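Local atomic coordinates of hypothetical protein Atu2648 (Agrobacterium tumefaciens str. C58, PDB entry 1ZCE), a protein that is of unknown function but adopts the EVE fold of the PUA clan, whose relatives include nucleic-acid-binding domains, so a similar role is possible but unproven. Residues M44-K49 and C68-P73; N106-K111 and V133-G138. All coordinates share one frame; numbering follows the deposited sequence.

Overall arrangement
Both contacts lie within the EVE domain and pack loops against elements of its sheet and helices. Interaction 1 joins the loop between helix 35-42 and strand 49-54 to strand 60-73 where that strand turns its corner. Interaction 2 sets the loop after helix 100-105 against the end of helix 127-136. They are in series along the chain, the first closing before the second opens, and sit on opposite sides of the molecule's centre, about 25 Å apart between centres and about 8 Å between nearest atoms. Strand 49-54 relates them: it follows directly on the loop of interaction 1, and its Phe-51 packs against Val-133 and Cys-134 of interaction 2.

Interaction 1: M44-K49 and C68-P73; sequences MKIGDK and CALSHP
Ile-46 lays its CG1-CD1 arm over the backbone of Cys-68 and Ala-69, and its CD1 comes to 3.5 Å from Ala-69 N. The same arm crosses the Leu-70 side chain at about a right angle, with Ile-46 CD1 4.0 Å from Leu-70 CG. Leu-70 answers with CD2, which rests 3.4 Å from Met-44 O. Its CG lies beside its own backbone N, opposite the carbonyl carbon (chi1 -65°), and this carries the branch to the loop. The strand that Ile-46 lies against turns a corner at Ala-69, and there Cys-68 and Ala-69 both face Asp-87 of strand 84-99, forming a classic beta bulge. On the loop side, Lys-45 to Asp-48 make a type II turn, with Gly-47 in its positive-phi position. Lys-45 N donates to Asp-48 OD2 at 3.0 Å, from above the carboxylate plane, and Trp-5 NE1 also bonds to OD2, so two donors grip this one oxygen of the buried side chain. No direct hydrogen bond joins the segments; instead a water donates to Met-44 O at 2.8 Å and accepts from Ser-71 N at 3.0 Å. The carbonyl of Leu-70 is held in turn by His-72, whose ND1 donates to Leu-70 O.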
loop_
_atom_site.group_PDB
_atom_site.type_symbol
_atom_site.label_atom_id
_atom_site.label_comp_id
_atom_site.label_asym_id
_atom_site.label_seq_id
_atom_site.Cartn_x
_atom_site.Cartn_y
_atom_site.Cartn_z
HETATM N N MSE A 44 8.100 -8.341 1.287
HETATM C CA MSE A 44 8.346 -7.352 0.242
HETATM C C MSE A 44 9.798 -7.232 -0.179
HETATM O O MSE A 44 10.713 -7.412 0.625
HETATM C CB MSE A 44 7.846 -5.981 0.694
HETATM C CG MSE A 44 6.344 -5.931 0.886
HETATM SE SE MSE A 44 5.777 -4.271 1.667
HETATM C CE MSE A 44 3.927 -4.740 1.942
ATOM N N LYS A 45 9.994 -6.924 -1.456
ATOM C CA LYS A 45 11.321 -6.735 -2.014
ATOM C C LYS A 45 11.454 -5.287 -2.473
ATOM O O LYS A 45 10.455 -4.600 -2.696
ATOM C CB LYS A 45 11.530 -7.673 -3.205
ATOM C CG LYS A 45 11.448 -9.148 -2.848
ATOM C CD LYS A 45 11.747 -10.039 -4.045
ATOM C CE LYS A 45 11.512 -11.506 -3.718
ATOM N NZ LYS A 45 10.073 -11.802 -3.501
ATOM N N ILE A 46 12.691 -4.823 -2.603
ATOM C CA ILE A 46 12.937 -3.468 -3.071
ATOM C C ILE A 46 12.292 -3.337 -4.444
ATOM O O ILE A 46 12.447 -4.216 -5.294
ATOM C CB ILE A 46 14.452 -3.192 -3.199
ATOM C CG1 ILE A 46 15.102 -3.205 -1.814
ATOM C CG2 ILE A 46 14.695 -1.855 -3.889
ATOM C CD1 ILE A 46 14.521 -2.182 -0.856
ATOM N N GLY A 47 11.547 -2.259 -4.655
ATOM C CA GLY A 47 10.910 -2.068 -5.943
ATOM C C GLY A 47 9.482 -2.577 -6.044
ATOM O O GLY A 47 8.779 -2.248 -7.000
ATOM N N ASP A 48 9.043 -3.389 -5.086
ATOM C CA ASP A 48 7.669 -3.895 -5.116
ATOM C C ASP A 48 6.727 -2.702 -5.106
ATOM O O ASP A 48 6.900 -1.774 -4.314
ATOM C CB ASP A 48 7.368 -4.773 -3.901
ATOM C CG ASP A 48 7.817 -6.214 -4.082
ATOM O OD1 ASP A 48 8.420 -6.552 -5.121
ATOM O OD2 ASP A 48 7.561 -7.026 -3.172
ATOM N N LYS A 49 5.728 -2.742 -5.981
ATOM C CA LYS A 49 4.760 -1.665 -6.102
ATOM C C LYS A 49 3.497 -1.961 -5.311
ATOM O O LYS A 49 3.147 -3.120 -5.073
ATOM C CB LYS A 49 4.414 -1.452 -7.574
ATOM C CG LYS A 49 5.621 -1.182 -8.460
ATOM C CD LYS A 49 6.343 0.093 -8.051
ATOM C CE LYS A 49 7.458 0.466 -9.028
ATOM N NZ LYS A 49 8.523 -0.567 -9.136
ATOM N N CYS A 68 11.315 1.040 -0.668
ATOM C CA CYS A 68 12.671 1.553 -0.843
ATOM C C CYS A 68 13.631 1.113 0.263
ATOM O O CYS A 68 14.802 1.499 0.277
ATOM C CB CYS A 68 12.666 3.079 -0.975
ATOM S SG CYS A 68 11.804 3.995 0.309
ATOM N N ALA A 69 13.126 0.306 1.192
ATOM C CA ALA A 69 13.936 -0.246 2.274
ATOM C C ALA A 69 13.269 -1.525 2.755
ATOM O O ALA A 69 12.064 -1.550 3.014
ATOM C CB ALA A 69 14.075 0.748 3.426
ATOM N N LEU A 70 14.055 -2.593 2.849
ATOM C CA LEU A 70 13.555 -3.884 3.302
ATOM C C LEU A 70 13.218 -3.834 4.787
ATOM O O LEU A 70 13.662 -2.939 5.501
ATOM C CB LEU A 70 14.605 -4.969 3.051
ATOM C CG LEU A 70 14.944 -5.274 1.588
ATOM C CD1 LEU A 70 16.099 -6.265 1.529
ATOM C CD2 LEU A 70 13.718 -5.832 0.881
ATOM N N SER A 71 12.434 -4.803 5.245
ATOM C CA SER A 71 12.031 -4.871 6.643
ATOM C C SER A 71 13.185 -4.680 7.611
ATOM O O SER A 71 14.215 -5.346 7.505
ATOM C CB SER A 71 11.364 -6.215 6.936
ATOM O OG SER A 71 10.100 -6.307 6.312
ATOM N N HIS A 72 12.993 -3.776 8.566
ATOM C CA HIS A 72 13.998 -3.490 9.578
ATOM C C HIS A 72 13.250 -3.107 10.855
ATOM O O HIS A 72 12.062 -2.788 10.808
ATOM C CB HIS A 72 14.886 -2.328 9.127
ATOM C CG HIS A 72 14.142 -1.042 8.956
ATOM N ND1 HIS A 72 13.646 -0.614 7.741
ATOM C CD2 HIS A 72 13.757 -0.113 9.862
ATOM C CE1 HIS A 72 12.992 0.519 7.910
ATOM N NE2 HIS A 72 13.043 0.845 9.191
ATOM N N PRO A 73 13.932 -3.134 12.010
ATOM C CA PRO A 73 13.250 -2.773 13.254
ATOM C C PRO A 73 12.493 -1.447 13.156
ATOM O O PRO A 73 13.006 -0.464 12.626
ATOM C CB PRO A 73 14.392 -2.719 14.265
ATOM C CG PRO A 73 15.300 -3.797 13.781
ATOM C CD PRO A 73 15.313 -3.577 12.277
HETATM O O HOH W 1 11.045 -6.606 3.325
#

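Interaction 2: N106-K111 and V133-G138; sequences NPKLEK and VCRMGG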
loop_
_atom_site.group_PDB
_atom_site.type_symbol
_atom_site.label_atom_id
_atom_site.label_comp_id
_atom_site.label_asym_id
_atom_site.label_seq_id
_atom_site.Cartn_x
_atom_site.Cartn_y
_atom_site.Cartn_z
ATOM N N ASN A 106 -16.986 -4.127 -8.423
ATOM C CA ASN A 106 -16.295 -4.844 -9.494
ATOM C C ASN A 106 -16.173 -6.339 -9.179
ATOM O O ASN A 106 -15.443 -6.730 -8.271
ATOM C CB ASN A 106 -14.901 -4.249 -9.694
ATOM C CG ASN A 106 -14.254 -4.704 -10.981
ATOM O OD1 ASN A 106 -14.450 -5.836 -11.418
ATOM N ND2 ASN A 106 -13.466 -3.828 -11.591
ATOM N N PRO A 107 -16.864 -7.198 -9.948
ATOM C CA PRO A 107 -16.777 -8.637 -9.672
ATOM C C PRO A 107 -15.369 -9.232 -9.706
ATOM O O PRO A 107 -15.099 -10.224 -9.035
ATOM C CB PRO A 107 -17.694 -9.247 -10.733
ATOM C CG PRO A 107 -17.573 -8.294 -11.872
ATOM C CD PRO A 107 -17.634 -6.948 -11.180
ATOM N N LYS A 108 -14.475 -8.626 -10.478
ATOM C CA LYS A 108 -13.107 -9.123 -10.584
ATOM C C LYS A 108 -12.298 -8.863 -9.314
ATOM O O LYS A 108 -11.223 -9.437 -9.121
ATOM C CB LYS A 108 -12.413 -8.468 -11.781
ATOM C CG LYS A 108 -13.134 -8.715 -13.100
ATOM C CD LYS A 108 -12.597 -7.839 -14.222
ATOM C CE LYS A 108 -11.163 -8.187 -14.577
ATOM N NZ LYS A 108 -10.649 -7.307 -15.662
ATOM N N LEU A 109 -12.825 -8.011 -8.443
ATOM C CA LEU A 109 -12.131 -7.661 -7.210
ATOM C C LEU A 109 -12.788 -8.222 -5.950
ATOM O O LEU A 109 -12.436 -7.826 -4.839
ATOM C CB LEU A 109 -12.026 -6.135 -7.107
ATOM C CG LEU A 109 -11.401 -5.417 -8.311
ATOM C CD1 LEU A 109 -11.382 -3.922 -8.047
ATOM C CD2 LEU A 109 -9.995 -5.937 -8.569
ATOM N N GLU A 110 -13.721 -9.158 -6.121
ATOM C CA GLU A 110 -14.435 -9.754 -4.990
ATOM C C GLU A 110 -13.572 -10.451 -3.947
ATOM O O GLU A 110 -13.961 -10.544 -2.781
ATOM C CB GLU A 110 -15.472 -10.764 -5.480
ATOM C CG GLU A 110 -16.576 -10.192 -6.329
ATOM C CD GLU A 110 -17.784 -11.104 -6.372
ATOM O OE1 GLU A 110 -17.611 -12.313 -6.645
ATOM O OE2 GLU A 110 -18.905 -10.610 -6.132
ATOM N N LYS A 111 -12.420 -10.965 -4.362
ATOM C CA LYS A 111 -11.541 -11.666 -3.434
ATOM C C LYS A 111 -10.386 -10.794 -2.959
ATOM O O LYS A 111 -9.494 -11.265 -2.256
ATOM C CB LYS A 111 -10.993 -12.941 -4.086
ATOM C CG LYS A 111 -12.065 -13.968 -4.432
ATOM C CD LYS A 111 -11.471 -15.187 -5.126
ATOM C CE LYS A 111 -12.537 -16.221 -5.462
ATOM N NZ LYS A 111 -13.179 -16.793 -4.246
ATOM N N VAL A 133 -7.467 -2.348 -10.819
ATOM C CA VAL A 133 -7.635 -1.109 -10.068
ATOM C C VAL A 133 -6.900 0.011 -10.806
ATOM O O VAL A 133 -7.408 1.128 -10.906
ATOM C CB VAL A 133 -7.103 -1.252 -8.615
ATOM C CG1 VAL A 133 -7.058 0.104 -7.919
ATOM C CG2 VAL A 133 -8.018 -2.192 -7.831
ATOM N N CYS A 134 -5.713 -0.283 -11.330
ATOM C CA CYS A 134 -4.968 0.728 -12.073
ATOM C C CYS A 134 -5.758 1.202 -13.295
ATOM O O CYS A 134 -5.833 2.407 -13.554
ATOM C CB CYS A 134 -3.599 0.192 -12.501
ATOM S SG CYS A 134 -2.372 0.194 -11.168
ATOM N N ARG A 135 -6.345 0.267 -14.041
ATOM C CA ARG A 135 -7.145 0.636 -15.212
ATOM C C ARG A 135 -8.308 1.530 -14.790
ATOM O O ARG A 135 -8.592 2.544 -15.427
ATOM C CB ARG A 135 -7.706 -0.605 -15.916
ATOM C CG ARG A 135 -6.779 -1.256 -16.927
ATOM C CD ARG A 135 -7.535 -2.324 -17.707
ATOM N NE ARG A 135 -7.912 -3.449 -16.861
ATOM C CZ ARG A 135 -7.108 -4.469 -16.581
ATOM N NH1 ARG A 135 -7.530 -5.447 -15.798
ATOM N NH2 ARG A 135 -5.890 -4.521 -17.103
HETATM N N MSE A 136 -8.989 1.138 -13.720
HETATM C CA MSE A 136 -10.112 1.913 -13.211
HETATM C C MSE A 136 -9.628 3.310 -12.855
HETATM O O MSE A 136 -10.365 4.284 -12.996
HETATM C CB MSE A 136 -10.691 1.253 -11.962
HETATM C CG MSE A 136 -11.335 -0.101 -12.201
HETATM SE SE MSE A 136 -11.709 -0.984 -10.529
HETATM C CE MSE A 136 -13.216 0.077 -9.964
ATOM N N GLY A 137 -8.382 3.391 -12.397
ATOM C CA GLY A 137 -7.804 4.661 -12.001
ATOM C C GLY A 137 -7.107 5.439 -13.100
ATOM O O GLY A 137 -6.469 6.454 -12.824
ATOM N N GLY A 138 -7.212 4.964 -14.339
ATOM C CA GLY A 138 -6.598 5.666 -15.453
ATOM C C GLY A 138 -5.169 5.297 -15.811
ATOM O O GLY A 138 -4.508 6.034 -16.546
#
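Asn-106 brings its amide ND2 to 3.5 Å from the selenium SE of selenomethionine Met-136, the two side chains meeting at a slant. With CG anti to the backbone N (chi1 -166°), the amide reaches towards helix 127-136, where Glu-132 OE1 receives a hydrogen bond from ND2. The other amide atom turns back: Asn-106 OD1 accepts from Lys-108 N at 2.9 Å, an Asx turn that leads into the short 3-10 segment 107-108. Lys-108 then sends its chain, bent at chi3, across that of Arg-135 at about a right angle, leaving Lys-108 NZ 3.6 Å from Arg-135 NH1. Glu-132 OE2 forms a salt bridge with each of them. Leu-109 supplies the apolar part. Its CD1 meets Val-133 CG2 at 3.8 Å and Met-136 SE at 3.9 Å. The Leu-109 and Met-136 side chains slide past each other in opposite directions, while Val-103 of helix 100-105 also touches this leucine. The helix ends just beyond in a Schellman motif with Gly-138 as its C-prime residue. Because OE2 of Glu-132 bridges both cations, its negative charge probably offsets their proximity, while OE1 takes the Asn-106 amide.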